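Local coordinates for probable intron-encoded endonuclease 1 (Wickerhamomyces canadensis, PDB 6X1J), which cleaves DNA as a LAGLIDADG homing endonuclease, acting in the homing of an intron of the mitochondrial 21S rRNA gene, at residues D11-G16 and V82-T87; L61-K66 and E72-V77; L188-K193 and P199-P204. All coordinates share one frame; numbering follows the deposited sequence.

Interaction 1 (D11-G16 and V82-T87); sequences DLLGLG and VISPPT. With nucleotides of chain C; nucleotides of chain B.
Ile83 packs against Leu12 and Leu13, joining an N-terminal turn to segment 82-87, the loop that leads into strand 87-92, and burying about 181 Å² between them. The buried, better-packed part belongs to the two branches of the isoleucine. Its longer arm ends with CD1 4.2 Å from CB of Leu12, and its CG2 lies 4.1 Å from CA of Leu13. CG2 also lies against the DNA, 3.1 Å from OP1 of DC8 of chain C. Because chi1 (-76°) sets CG1 beside the backbone N and CG2 anti to it, the branches diverge and each meets a different leucine, a task that suits a beta-branched residue.

The exposed Leu13 makes the looser part. Its CG is anti to the backbone N, which swings CD1 across to 3.9 Å from OG of Ser84, a plain van der Waals touch. The serine hydroxyl instead donates to OP1 of DC8 of chain C at 2.5 Å, unusually short, so little should be read into its strength.

Leu12 to Leu15 form a type II beta turn, closed by Leu15 N to Leu12 O, and Gly14 readily adopts the positive phi (98°) that the turn requires. Just beyond it, Gly16 N donates to OP1 of DT23 of chain B at 3.1 Å. Lacking a side chain, Gly16 lets the DNA backbone come close. The two segments thus each hold a phosphate, one of chain B and one of chain C.

Around the contact, Leu12 also packs on Ile22 and Tyr25 and Leu15 on Leu21, all of helix 20-26, while Ile83 touches Phe107. Segment 82-87 follows helix 68-77, and Thr87, already strand, pairs through its backbone with Arg103 of strand 98-105.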
loop_
_atom_site.group_PDB
_atom_site.type_symbol
_atom_site.label_atom_id
_atom_site.label_comp_id
_atom_site.label_asym_id
_atom_site.label_seq_id
_atom_site.Cartn_x
_atom_site.Cartn_y
_atom_site.Cartn_z
ATOM N N ASP A 11 -8.563 3.567 -26.093
ATOM C CA ASP A 11 -7.837 3.633 -27.392
ATOM C C ASP A 11 -6.358 3.259 -27.201
ATOM O O ASP A 11 -5.729 2.803 -28.177
ATOM C CB ASP A 11 -8.009 5.023 -28.022
ATOM C CG ASP A 11 -9.458 5.426 -28.289
ATOM O OD1 ASP A 11 -10.267 4.536 -28.634
ATOM O OD2 ASP A 11 -9.776 6.625 -28.146
ATOM N N LEU A 12 -5.801 3.417 -25.995
ATOM C CA LEU A 12 -4.353 3.164 -25.752
ATOM C C LEU A 12 -4.101 1.652 -25.698
ATOM O O LEU A 12 -2.929 1.233 -25.848
ATOM C CB LEU A 12 -3.925 3.860 -24.458
ATOM C CG LEU A 12 -3.684 5.367 -24.554
ATOM C CD1 LEU A 12 -4.798 6.085 -25.307
ATOM C CD2 LEU A 12 -3.526 5.962 -23.165
ATOM N N LEU A 13 -5.152 0.857 -25.500
ATOM C CA LEU A 13 -5.033 -0.602 -25.216
ATOM C C LEU A 13 -4.362 -1.349 -26.386
ATOM O O LEU A 13 -5.016 -1.500 -27.447
ATOM C CB LEU A 13 -6.433 -1.155 -24.923
ATOM C CG LEU A 13 -6.502 -2.657 -24.630
ATOM C CD1 LEU A 13 -5.487 -3.076 -23.563
ATOM C CD2 LEU A 13 -7.914 -3.046 -24.214
ATOM N N GLY A 14 -3.120 -1.819 -26.183
ATOM C CA GLY A 14 -2.347 -2.643 -27.138
ATOM C C GLY A 14 -1.357 -1.836 -27.979
ATOM O O GLY A 14 -0.541 -2.473 -28.682
ATOM N N LEU A 15 -1.418 -0.498 -27.962
ATOM C CA LEU A 15 -0.446 0.371 -28.678
ATOM C C LEU A 15 0.942 0.115 -28.098
ATOM O O LEU A 15 1.038 -0.167 -26.886
ATOM C CB LEU A 15 -0.806 1.848 -28.515
ATOM C CG LEU A 15 -1.793 2.413 -29.530
ATOM C CD1 LEU A 15 -3.066 1.577 -29.590
ATOM C CD2 LEU A 15 -2.114 3.860 -29.190
ATOM N N GLY A 16 1.969 0.214 -28.940
ATOM C CA GLY A 16 3.391 0.146 -28.544
ATOM C C GLY A 16 3.741 1.271 -27.580
ATOM O O GLY A 16 3.113 2.338 -27.593
ATOM N N VAL A 82 -3.543 3.365 -15.383
ATOM C CA VAL A 82 -3.524 1.884 -15.610
ATOM C C VAL A 82 -4.303 1.534 -16.891
ATOM O O VAL A 82 -5.565 1.644 -16.875
ATOM C CB VAL A 82 -4.132 1.095 -14.431
ATOM C CG1 VAL A 82 -3.944 -0.402 -14.656
ATOM C CG2 VAL A 82 -3.546 1.520 -13.095
ATOM N N ILE A 83 -3.581 1.110 -17.927
ATOM C CA ILE A 83 -4.114 0.933 -19.311
ATOM C C ILE A 83 -4.808 -0.437 -19.382
ATOM O O ILE A 83 -5.925 -0.496 -19.885
ATOM C CB ILE A 83 -2.956 1.075 -20.330
ATOM C CG1 ILE A 83 -2.553 2.537 -20.512
ATOM C CG2 ILE A 83 -3.273 0.420 -21.667
ATOM C CD1 ILE A 83 -1.331 2.727 -21.374
ATOM N N SER A 84 -4.133 -1.484 -18.894
ATOM C CA SER A 84 -4.522 -2.917 -19.013
ATOM C C SER A 84 -5.079 -3.421 -17.684
ATOM O O SER A 84 -4.625 -3.035 -16.599
ATOM C CB SER A 84 -3.357 -3.797 -19.453
ATOM O OG SER A 84 -2.859 -3.415 -20.728
ATOM N N PRO A 85 -6.093 -4.304 -17.733
ATOM C CA PRO A 85 -6.602 -4.946 -16.524
ATOM C C PRO A 85 -5.619 -5.907 -15.846
ATOM O O PRO A 85 -4.623 -6.389 -16.430
ATOM C CB PRO A 85 -7.840 -5.709 -17.025
ATOM C CG PRO A 85 -8.220 -4.999 -18.306
ATOM C CD PRO A 85 -6.880 -4.656 -18.926
ATOM N N PRO A 86 -5.889 -6.190 -14.553
ATOM C CA PRO A 86 -5.134 -7.189 -13.804
ATOM C C PRO A 86 -5.138 -8.544 -14.506
ATOM O O PRO A 86 -6.179 -8.938 -14.992
ATOM C CB PRO A 86 -5.891 -7.301 -12.489
ATOM C CG PRO A 86 -6.563 -5.936 -12.351
ATOM C CD PRO A 86 -6.940 -5.542 -13.758
ATOM N N THR A 87 -3.989 -9.212 -14.466
ATOM C CA THR A 87 -3.604 -10.440 -15.203
ATOM C C THR A 87 -3.279 -11.530 -14.192
ATOM O O THR A 87 -2.419 -11.289 -13.332
ATOM C CB THR A 87 -2.309 -10.171 -15.970
ATOM O OG1 THR A 87 -2.673 -9.144 -16.888
ATOM C CG2 THR A 87 -1.722 -11.380 -16.667
ATOM P P DC C 8 0.317 -1.537 -20.529
ATOM O OP1 DC C 8 -1.054 -1.704 -21.055
ATOM O OP2 DC C 8 0.506 -1.323 -19.084
ATOM O "O5'" DC C 8 1.314 -2.743 -20.795
ATOM C "C5'" DC C 8 1.084 -3.537 -21.925
ATOM C "C4'" DC C 8 2.087 -4.658 -21.959
ATOM O "O4'" DC C 8 3.418 -4.188 -21.659
ATOM C "C3'" DC C 8 1.808 -5.801 -20.978
ATOM O "O3'" DC C 8 1.830 -7.050 -21.649
ATOM C "C2'" DC C 8 2.960 -5.741 -19.995
ATOM C "C1'" DC C 8 4.048 -5.189 -20.875
ATOM N N1 DC C 8 5.176 -4.579 -20.175
ATOM C C2 DC C 8 6.459 -5.092 -20.390
ATOM O O2 DC C 8 6.601 -6.060 -21.154
ATOM N N3 DC C 8 7.506 -4.540 -19.744
ATOM C C4 DC C 8 7.310 -3.518 -18.910
ATOM N N4 DC C 8 8.374 -2.999 -18.304
ATOM C C5 DC C 8 6.014 -2.972 -18.677
ATOM C C6 DC C 8 4.986 -3.524 -19.329
ATOM P P DT B 23 3.249 -0.524 -32.545
ATOM O OP1 DT B 23 1.925 -0.085 -32.074
ATOM O OP2 DT B 23 3.356 -1.242 -33.822
ATOM O "O5'" DT B 23 4.203 0.746 -32.581
ATOM C "C5'" DT B 23 3.712 1.976 -33.150
ATOM C "C4'" DT B 23 4.413 3.135 -32.490
ATOM O "O4'" DT B 23 5.687 2.691 -31.972
ATOM C "C3'" DT B 23 4.723 4.323 -33.399
ATOM O "O3'" DT B 23 4.343 5.486 -32.652
ATOM C "C2'" DT B 23 6.208 4.160 -33.688
ATOM C "C1'" DT B 23 6.706 3.580 -32.387
ATOM N N1 DT B 23 7.971 2.828 -32.403
ATOM C C2 DT B 23 9.073 3.363 -31.762
ATOM O O2 DT B 23 9.072 4.467 -31.245
ATOM N N3 DT B 23 10.189 2.567 -31.779
ATOM C C4 DT B 23 10.306 1.312 -32.347
ATOM O O4 DT B 23 11.376 0.716 -32.290
ATOM C C5 DT B 23 9.102 0.800 -32.976
ATOM C C7 DT B 23 9.138 -0.540 -33.641
ATOM C C6 DT B 23 8.004 1.566 -32.951
#

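Interaction 2 (L61-K66 and E72-V77); sequences LQFEWK and EHIVRV. With nucleotides of chain B.
Ile74 of helix 68-77 fits against Phe63 and Trp65 of strand 60-65, a helix-on-sheet contact within the mixed alpha-beta LAGLIDADG fold, with its antiparallel four-stranded sheet. Two residues apart on an extended strand, the aromatic side chains emerge on the same face, and the branched isoleucine serves both. Its CG2 approaches CE1 of Phe63 at 3.3 Å, while CG1 lies 3.6 Å from CH2 of Trp65. The isoleucine and tryptophan side chains cross at about a right angle. Such large apolar side chains suit this buried site.

In the next shell, Tyr70 makes an edge-to-face stack with Trp65, and Asn43 of helix 34-45 touches both Trp65 and Ile74. The one polar atom of the indole, NE1, is satisfied by OD2 of Asp47, a residue of a potassium site, a bond that links the tryptophan to the metal region; its side chain is about 5 Å from a potassium ion.

The other face of the strand reads DNA. Glu64 has CG anti to the backbone N (chi1 -176°) and extends toward the bases, where OE1 accepts a hydrogen bond from N4 of DC15 of chain B at 3.0 Å, nearly straight at 164°. Its second oxygen is held by a salt bridge to Arg103 and a hydrogen bond to Thr101, which should fix the carboxylate's rotation. Where the strand ends, Lys66 binds two successive phosphates: its backbone N donates to OP2 of DA14 of chain B at 2.8 Å, and its long side chain, bent at the last torsion, brings NZ to 2.6 Å from OP2 of DA13 of chain B.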
loop_
_atom_site.group_PDB
_atom_site.type_symbol
_atom_site.label_atom_id
_atom_site.label_comp_id
_atom_site.label_asym_id
_atom_site.label_seq_id
_atom_site.Cartn_x
_atom_site.Cartn_y
_atom_site.Cartn_z
ATOM N N LEU A 61 4.122 2.491 -10.654
ATOM C CA LEU A 61 3.697 1.500 -9.645
ATOM C C LEU A 61 3.556 0.135 -10.309
ATOM O O LEU A 61 2.847 0.042 -11.353
ATOM C CB LEU A 61 2.362 1.953 -9.047
ATOM C CG LEU A 61 2.295 3.409 -8.613
ATOM C CD1 LEU A 61 0.907 3.768 -8.085
ATOM C CD2 LEU A 61 3.364 3.718 -7.566
ATOM N N GLN A 62 4.179 -0.888 -9.733
ATOM C CA GLN A 62 3.856 -2.310 -10.025
ATOM C C GLN A 62 3.084 -2.889 -8.837
ATOM O O GLN A 62 3.614 -2.776 -7.677
ATOM C CB GLN A 62 5.098 -3.149 -10.304
ATOM C CG GLN A 62 5.926 -2.587 -11.442
ATOM C CD GLN A 62 7.034 -3.512 -11.898
ATOM O OE1 GLN A 62 7.781 -3.184 -12.794
ATOM N NE2 GLN A 62 7.147 -4.679 -11.289
ATOM N N PHE A 63 1.898 -3.450 -9.132
ATOM C CA PHE A 63 0.929 -4.041 -8.185
ATOM C C PHE A 63 0.999 -5.571 -8.270
ATOM O O PHE A 63 1.072 -6.109 -9.401
ATOM C CB PHE A 63 -0.487 -3.588 -8.516
ATOM C CG PHE A 63 -0.717 -2.095 -8.576
ATOM C CD1 PHE A 63 -0.780 -1.336 -7.423
ATOM C CD2 PHE A 63 -0.945 -1.451 -9.788
ATOM C CE1 PHE A 63 -1.044 0.024 -7.482
ATOM C CE2 PHE A 63 -1.209 -0.088 -9.843
ATOM C CZ PHE A 63 -1.272 0.649 -8.686
ATOM N N GLU A 64 1.015 -6.260 -7.122
ATOM C CA GLU A 64 0.891 -7.742 -7.079
ATOM C C GLU A 64 0.189 -8.124 -5.783
ATOM O O GLU A 64 0.757 -7.814 -4.713
ATOM C CB GLU A 64 2.247 -8.429 -7.236
ATOM C CG GLU A 64 2.133 -9.943 -7.297
ATOM C CD GLU A 64 3.319 -10.644 -7.927
ATOM O OE1 GLU A 64 4.358 -9.978 -8.093
ATOM O OE2 GLU A 64 3.203 -11.845 -8.270
ATOM N N TRP A 65 -1.006 -8.726 -5.882
ATOM C CA TRP A 65 -1.779 -9.252 -4.731
ATOM C C TRP A 65 -2.312 -10.649 -5.058
ATOM O O TRP A 65 -2.534 -10.944 -6.245
ATOM C CB TRP A 65 -2.913 -8.296 -4.315
ATOM C CG TRP A 65 -2.444 -7.078 -3.568
ATOM C CD1 TRP A 65 -2.011 -7.031 -2.266
ATOM C CD2 TRP A 65 -2.387 -5.717 -4.052
ATOM N NE1 TRP A 65 -1.686 -5.749 -1.915
ATOM C CE2 TRP A 65 -1.891 -4.919 -2.988
ATOM C CE3 TRP A 65 -2.692 -5.090 -5.267
ATOM C CZ2 TRP A 65 -1.707 -3.539 -3.111
ATOM C CZ3 TRP A 65 -2.522 -3.725 -5.385
ATOM C CH2 TRP A 65 -2.015 -2.966 -4.323
ATOM N N LYS A 66 -2.524 -11.445 -4.010
ATOM C CA LYS A 66 -3.315 -12.701 -4.029
ATOM C C LYS A 66 -4.781 -12.370 -4.244
ATOM O O LYS A 66 -5.377 -13.037 -5.048
ATOM C CB LYS A 66 -3.175 -13.445 -2.694
ATOM C CG LYS A 66 -3.857 -14.806 -2.628
ATOM C CD LYS A 66 -3.752 -15.471 -1.254
ATOM C CE LYS A 66 -4.295 -16.885 -1.283
ATOM N NZ LYS A 66 -3.310 -17.809 -1.907
ATOM N N GLU A 72 -8.333 -5.227 -7.983
ATOM C CA GLU A 72 -9.292 -4.547 -8.897
ATOM C C GLU A 72 -9.769 -3.214 -8.282
ATOM O O GLU A 72 -9.890 -2.186 -9.028
ATOM C CB GLU A 72 -10.497 -5.435 -9.211
ATOM C CG GLU A 72 -10.200 -6.551 -10.188
ATOM C CD GLU A 72 -11.352 -7.533 -10.365
ATOM O OE1 GLU A 72 -12.470 -7.284 -9.817
ATOM O OE2 GLU A 72 -11.127 -8.556 -11.012
ATOM N N HIS A 73 -9.902 -3.178 -6.959
ATOM C CA HIS A 73 -10.185 -1.930 -6.202
ATOM C C HIS A 73 -9.038 -0.896 -6.351
ATOM O O HIS A 73 -9.346 0.302 -6.530
ATOM C CB HIS A 73 -10.429 -2.274 -4.734
ATOM C CG HIS A 73 -10.572 -1.060 -3.889
ATOM N ND1 HIS A 73 -11.732 -0.293 -3.892
ATOM C CD2 HIS A 73 -9.704 -0.473 -3.038
ATOM C CE1 HIS A 73 -11.589 0.701 -3.045
ATOM N NE2 HIS A 73 -10.346 0.621 -2.517
ATOM N N ILE A 74 -7.778 -1.322 -6.211
ATOM C CA ILE A 74 -6.583 -0.419 -6.261
ATOM C C ILE A 74 -6.502 0.172 -7.682
ATOM O O ILE A 74 -6.453 1.414 -7.841
ATOM C CB ILE A 74 -5.309 -1.189 -5.850
ATOM C CG1 ILE A 74 -5.347 -1.636 -4.381
ATOM C CG2 ILE A 74 -4.072 -0.356 -6.145
ATOM C CD1 ILE A 74 -5.417 -0.501 -3.394
ATOM N N VAL A 75 -6.605 -0.686 -8.693
ATOM C CA VAL A 75 -6.665 -0.248 -10.111
ATOM C C VAL A 75 -7.787 0.778 -10.315
ATOM O O VAL A 75 -7.499 1.769 -10.996
ATOM C CB VAL A 75 -6.714 -1.423 -11.089
ATOM C CG1 VAL A 75 -7.091 -0.965 -12.490
ATOM C CG2 VAL A 75 -5.374 -2.130 -11.136
ATOM N N ARG A 76 -8.990 0.627 -9.759
ATOM C CA ARG A 76 -10.042 1.679 -9.931
ATOM C C ARG A 76 -9.554 2.983 -9.279
ATOM O O ARG A 76 -9.698 4.028 -9.939
ATOM C CB ARG A 76 -11.430 1.260 -9.439
ATOM C CG ARG A 76 -12.166 0.310 -10.385
ATOM C CD ARG A 76 -13.615 -0.086 -10.050
ATOM N NE ARG A 76 -13.814 -0.567 -8.678
ATOM C CZ ARG A 76 -13.629 -1.827 -8.223
ATOM N NH1 ARG A 76 -13.814 -2.095 -6.937
ATOM N NH2 ARG A 76 -13.237 -2.812 -9.023
ATOM N N VAL A 77 -8.914 2.956 -8.088
ATOM C CA VAL A 77 -8.403 4.215 -7.428
ATOM C C VAL A 77 -7.424 4.964 -8.370
ATOM O O VAL A 77 -7.495 6.184 -8.492
ATOM C CB VAL A 77 -7.738 3.928 -6.060
ATOM C CG1 VAL A 77 -7.121 5.191 -5.474
ATOM C CG2 VAL A 77 -8.687 3.311 -5.062
ATOM P P DA B 14 -0.371 -10.357 -0.677
ATOM O OP1 DA B 14 -0.696 -9.349 0.374
ATOM O OP2 DA B 14 -1.594 -10.899 -1.388
ATOM O "O5'" DA B 14 0.728 -9.901 -1.736
ATOM C "C5'" DA B 14 1.565 -8.730 -1.598
ATOM C "C4'" DA B 14 2.830 -9.067 -0.843
ATOM O "O4'" DA B 14 3.443 -10.277 -1.379
ATOM C "C3'" DA B 14 3.922 -8.003 -0.851
ATOM O "O3'" DA B 14 4.583 -8.208 0.403
ATOM C "C2'" DA B 14 4.861 -8.510 -1.934
ATOM C "C1'" DA B 14 4.781 -10.012 -1.737
ATOM N N9 DA B 14 5.108 -10.858 -2.876
ATOM C C8 DA B 14 4.258 -11.316 -3.852
ATOM N N7 DA B 14 4.847 -12.063 -4.754
ATOM C C5 DA B 14 6.175 -12.084 -4.353
ATOM C C6 DA B 14 7.314 -12.696 -4.894
ATOM N N6 DA B 14 7.295 -13.467 -5.978
ATOM N N1 DA B 14 8.488 -12.509 -4.259
ATOM C C2 DA B 14 8.510 -11.737 -3.171
ATOM N N3 DA B 14 7.505 -11.115 -2.561
ATOM C C4 DA B 14 6.352 -11.331 -3.211
ATOM P P DA B 13 -0.347 -17.469 -0.379
ATOM O OP1 DA B 13 -1.357 -17.594 0.722
ATOM O OP2 DA B 13 -0.677 -17.816 -1.760
ATOM O "O5'" DA B 13 0.134 -15.945 -0.439
ATOM C "C5'" DA B 13 0.159 -15.138 0.734
ATOM C "C4'" DA B 13 0.897 -13.843 0.470
ATOM O "O4'" DA B 13 2.236 -14.074 -0.040
ATOM C "C3'" DA B 13 0.246 -12.900 -0.535
ATOM O "O3'" DA B 13 0.391 -11.565 -0.030
ATOM C "C2'" DA B 13 1.051 -13.132 -1.795
ATOM C "C1'" DA B 13 2.431 -13.350 -1.239
ATOM N N9 DA B 13 3.350 -14.123 -2.082
ATOM C C8 DA B 13 3.085 -14.888 -3.192
ATOM N N7 DA B 13 4.156 -15.433 -3.725
ATOM C C5 DA B 13 5.186 -15.027 -2.893
ATOM C C6 DA B 13 6.566 -15.279 -2.900
ATOM N N6 DA B 13 7.182 -16.046 -3.803
ATOM N N1 DA B 13 7.311 -14.702 -1.933
ATOM C C2 DA B 13 6.708 -13.922 -1.031
ATOM N N3 DA B 13 5.427 -13.595 -0.933
ATOM C C4 DA B 13 4.705 -14.217 -1.878
ATOM P P DC B 15 5.501 -7.108 1.127
ATOM O OP1 DC B 15 6.506 -7.843 1.928
ATOM O OP2 DC B 15 4.611 -6.033 1.716
ATOM O "O5'" DC B 15 6.442 -6.534 0.020
ATOM C "C5'" DC B 15 6.177 -5.479 -0.888
ATOM C "C4'" DC B 15 7.528 -5.415 -1.556
ATOM O "O4'" DC B 15 7.805 -6.658 -2.242
ATOM C "C3'" DC B 15 7.929 -4.260 -2.484
ATOM O "O3'" DC B 15 9.022 -3.747 -1.699
ATOM C "C2'" DC B 15 8.072 -4.953 -3.830
ATOM C "C1'" DC B 15 8.476 -6.385 -3.456
ATOM N N1 DC B 15 8.093 -7.428 -4.426
ATOM C C2 DC B 15 9.058 -8.350 -4.865
ATOM O O2 DC B 15 10.213 -8.270 -4.423
ATOM N N3 DC B 15 8.709 -9.283 -5.778
ATOM C C4 DC B 15 7.448 -9.352 -6.211
ATOM N N4 DC B 15 7.146 -10.287 -7.105
ATOM C C5 DC B 15 6.442 -8.447 -5.757
ATOM C C6 DC B 15 6.811 -7.492 -4.900
#

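Interaction 3 (L188-K193 and P199-P204); sequences LNCSIK and PIIYIP
Lys193 and Ile200 exchange two backbone hydrogen bonds, Ile200 N to Lys193 O at 2.8 Å and Lys193 N to Ile200 O at 3.1 Å. Ser191 and Tyr202 form the next such ring, with Tyr202 N donating to Ser191 O at 3.0 Å. Between these antiparallel hydrogen-bonded pairs stands the non-hydrogen-bonded pair Ile192 and Ile201, the ladder of a twisted beta hairpin at the edge of the second four-stranded sheet of this LAGLIDADG protein. Tyr202 N meets the carbonyl of Ser191 almost head-on, whereas Ile200 N lies above the carbonyl plane of Lys193. The ladder ends at the Ser191-Tyr202 pair; farther on, Pro204 has no N-H to give, and its CD packs 3.4 Å from Asn189 O.

Ser191, Lys193, Ile200 and Tyr202 project from one face. CG of the lysine lies against CB of the tyrosine, and the chain, bent at chi2, brings CE 3.6 Å above the ring plane, toward the rim. Ile192 and Ile201 project from the other face; beside them CD1 of Ile192 meets CB of Pro199 at 4.0 Å, and the compact, apolar Cys190, suited to a buried place, sets CB 3.8 Å from CG2 of Ile201. Helix 172-186 touches Ile192, Pro199 and Ile201; strand 198-203 also pairs with strand 163-165.

Trp152 stacks edge-to-face with Tyr202, whose hydroxyl is hydrogen-bonded to Ser162, so the ring is probably held firmly. Its electron-rich face meets the ammonium of Lys193, NZ 4.5 Å from the centroid and 11° off the normal, a cation-pi interaction that would favour the charged lysine.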
loop_
_atom_site.group_PDB
_atom_site.type_symbol
_atom_site.label_atom_id
_atom_site.label_comp_id
_atom_site.label_asym_id
_atom_site.label_seq_id
_atom_site.Cartn_x
_atom_site.Cartn_y
_atom_site.Cartn_z
ATOM N N LEU A 188 -2.862 6.676 19.732
ATOM C CA LEU A 188 -2.753 5.212 19.917
ATOM C C LEU A 188 -1.729 4.958 21.031
ATOM O O LEU A 188 -1.020 5.900 21.388
ATOM C CB LEU A 188 -2.288 4.604 18.594
ATOM C CG LEU A 188 -3.329 4.630 17.473
ATOM C CD1 LEU A 188 -2.654 4.263 16.159
ATOM C CD2 LEU A 188 -4.475 3.681 17.801
ATOM N N ASN A 189 -1.596 3.701 21.436
ATOM C CA ASN A 189 -0.577 3.188 22.380
ATOM C C ASN A 189 0.172 2.038 21.728
ATOM O O ASN A 189 0.457 1.050 22.435
ATOM C CB ASN A 189 -1.208 2.730 23.685
ATOM C CG ASN A 189 -1.910 3.870 24.380
ATOM O OD1 ASN A 189 -1.258 4.616 25.114
ATOM N ND2 ASN A 189 -3.202 4.034 24.104
ATOM N N CYS A 190 0.502 2.181 20.454
ATOM C CA CYS A 190 1.401 1.233 19.747
ATOM C C CYS A 190 2.687 1.067 20.540
ATOM O O CYS A 190 3.142 2.051 21.094
ATOM C CB CYS A 190 1.864 1.758 18.392
ATOM S SG CYS A 190 0.450 2.089 17.340
ATOM N N SER A 191 3.309 -0.091 20.450
ATOM C CA SER A 191 4.657 -0.343 21.007
ATOM C C SER A 191 5.345 -1.281 20.034
ATOM O O SER A 191 4.625 -1.867 19.193
ATOM C CB SER A 191 4.569 -0.920 22.378
ATOM O OG SER A 191 3.917 -2.191 22.344
ATOM N N ILE A 192 6.668 -1.341 20.093
ATOM C CA ILE A 192 7.519 -2.145 19.179
ATOM C C ILE A 192 7.576 -3.606 19.652
ATOM O O ILE A 192 7.406 -3.881 20.851
ATOM C CB ILE A 192 8.916 -1.512 19.017
ATOM C CG1 ILE A 192 9.628 -2.095 17.793
ATOM C CG2 ILE A 192 9.786 -1.630 20.284
ATOM C CD1 ILE A 192 10.803 -1.285 17.310
ATOM N N LYS A 193 7.772 -4.510 18.698
ATOM C CA LYS A 193 8.035 -5.951 18.905
ATOM C C LYS A 193 8.904 -6.435 17.752
ATOM O O LYS A 193 9.169 -5.640 16.816
ATOM C CB LYS A 193 6.767 -6.804 18.902
ATOM C CG LYS A 193 5.639 -6.362 19.815
ATOM C CD LYS A 193 5.698 -7.015 21.149
ATOM C CE LYS A 193 4.370 -6.918 21.857
ATOM N NZ LYS A 193 4.614 -6.806 23.300
ATOM N N PRO A 199 11.665 -5.499 13.151
ATOM C CA PRO A 199 10.665 -4.759 13.916
ATOM C C PRO A 199 9.231 -4.810 13.368
ATOM O O PRO A 199 9.099 -4.682 12.166
ATOM C CB PRO A 199 11.166 -3.305 13.860
ATOM C CG PRO A 199 12.061 -3.247 12.643
ATOM C CD PRO A 199 12.635 -4.636 12.471
ATOM N N ILE A 200 8.228 -4.849 14.267
ATOM C CA ILE A 200 6.777 -4.756 13.912
ATOM C C ILE A 200 6.090 -3.825 14.900
ATOM O O ILE A 200 6.682 -3.531 15.954
ATOM C CB ILE A 200 6.103 -6.133 13.925
ATOM C CG1 ILE A 200 6.123 -6.780 15.313
ATOM C CG2 ILE A 200 6.737 -7.033 12.883
ATOM C CD1 ILE A 200 5.396 -8.102 15.378
ATOM N N ILE A 201 4.888 -3.392 14.574
ATOM C CA ILE A 201 4.072 -2.455 15.392
ATOM C C ILE A 201 2.915 -3.250 15.962
ATOM O O ILE A 201 2.104 -3.729 15.158
ATOM C CB ILE A 201 3.598 -1.264 14.540
ATOM C CG1 ILE A 201 4.785 -0.550 13.885
ATOM C CG2 ILE A 201 2.746 -0.300 15.363
ATOM C CD1 ILE A 201 4.417 0.725 13.120
ATOM N N TYR A 202 2.878 -3.417 17.286
ATOM C CA TYR A 202 1.809 -4.104 18.045
ATOM C C TYR A 202 0.813 -3.015 18.424
ATOM O O TYR A 202 1.243 -1.970 18.997
ATOM C CB TYR A 202 2.441 -4.825 19.249
ATOM C CG TYR A 202 1.512 -5.281 20.348
ATOM C CD1 TYR A 202 0.911 -6.534 20.312
ATOM C CD2 TYR A 202 1.267 -4.486 21.460
ATOM C CE1 TYR A 202 0.070 -6.965 21.330
ATOM C CE2 TYR A 202 0.417 -4.895 22.482
ATOM C CZ TYR A 202 -0.176 -6.147 22.424
ATOM O OH TYR A 202 -1.024 -6.560 23.412
ATOM N N ILE A 203 -0.459 -3.203 18.089
ATOM C CA ILE A 203 -1.569 -2.307 18.517
ATOM C C ILE A 203 -2.362 -3.041 19.584
ATOM O O ILE A 203 -3.096 -3.960 19.246
ATOM C CB ILE A 203 -2.475 -1.927 17.343
ATOM C CG1 ILE A 203 -1.663 -1.311 16.197
ATOM C CG2 ILE A 203 -3.629 -1.026 17.820
ATOM C CD1 ILE A 203 -2.436 -1.182 14.872
ATOM N N PRO A 204 -2.285 -2.616 20.871
ATOM C CA PRO A 204 -2.807 -3.416 21.978
ATOM C C PRO A 204 -4.332 -3.467 21.870
ATOM O O PRO A 204 -4.890 -2.616 21.196
ATOM C CB PRO A 204 -2.387 -2.616 23.214
ATOM C CG PRO A 204 -2.469 -1.174 22.695
ATOM C CD PRO A 204 -1.826 -1.282 21.329
#

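Overall arrangement
From the N terminus, interaction 1 opens first, at residues 11-16, and closes at 82-87. Interaction 2 falls wholly within that span as a short local contact between strand 60-65 and the helix that follows it, and the two touch, Val82 and Pro86 packing on Val75. Interaction 3 follows in series, closing the hairpin of strands 191-195 and 198-203. Its centre lies about 41 Å from that of interaction 1, across the chain's centre, and about 27 Å from that of interaction 2. The contacts thus join the N-terminal loop to the link before strand 87-92, the first sheet to helix 68-77, and the outermost strand of the second sheet to its neighbour.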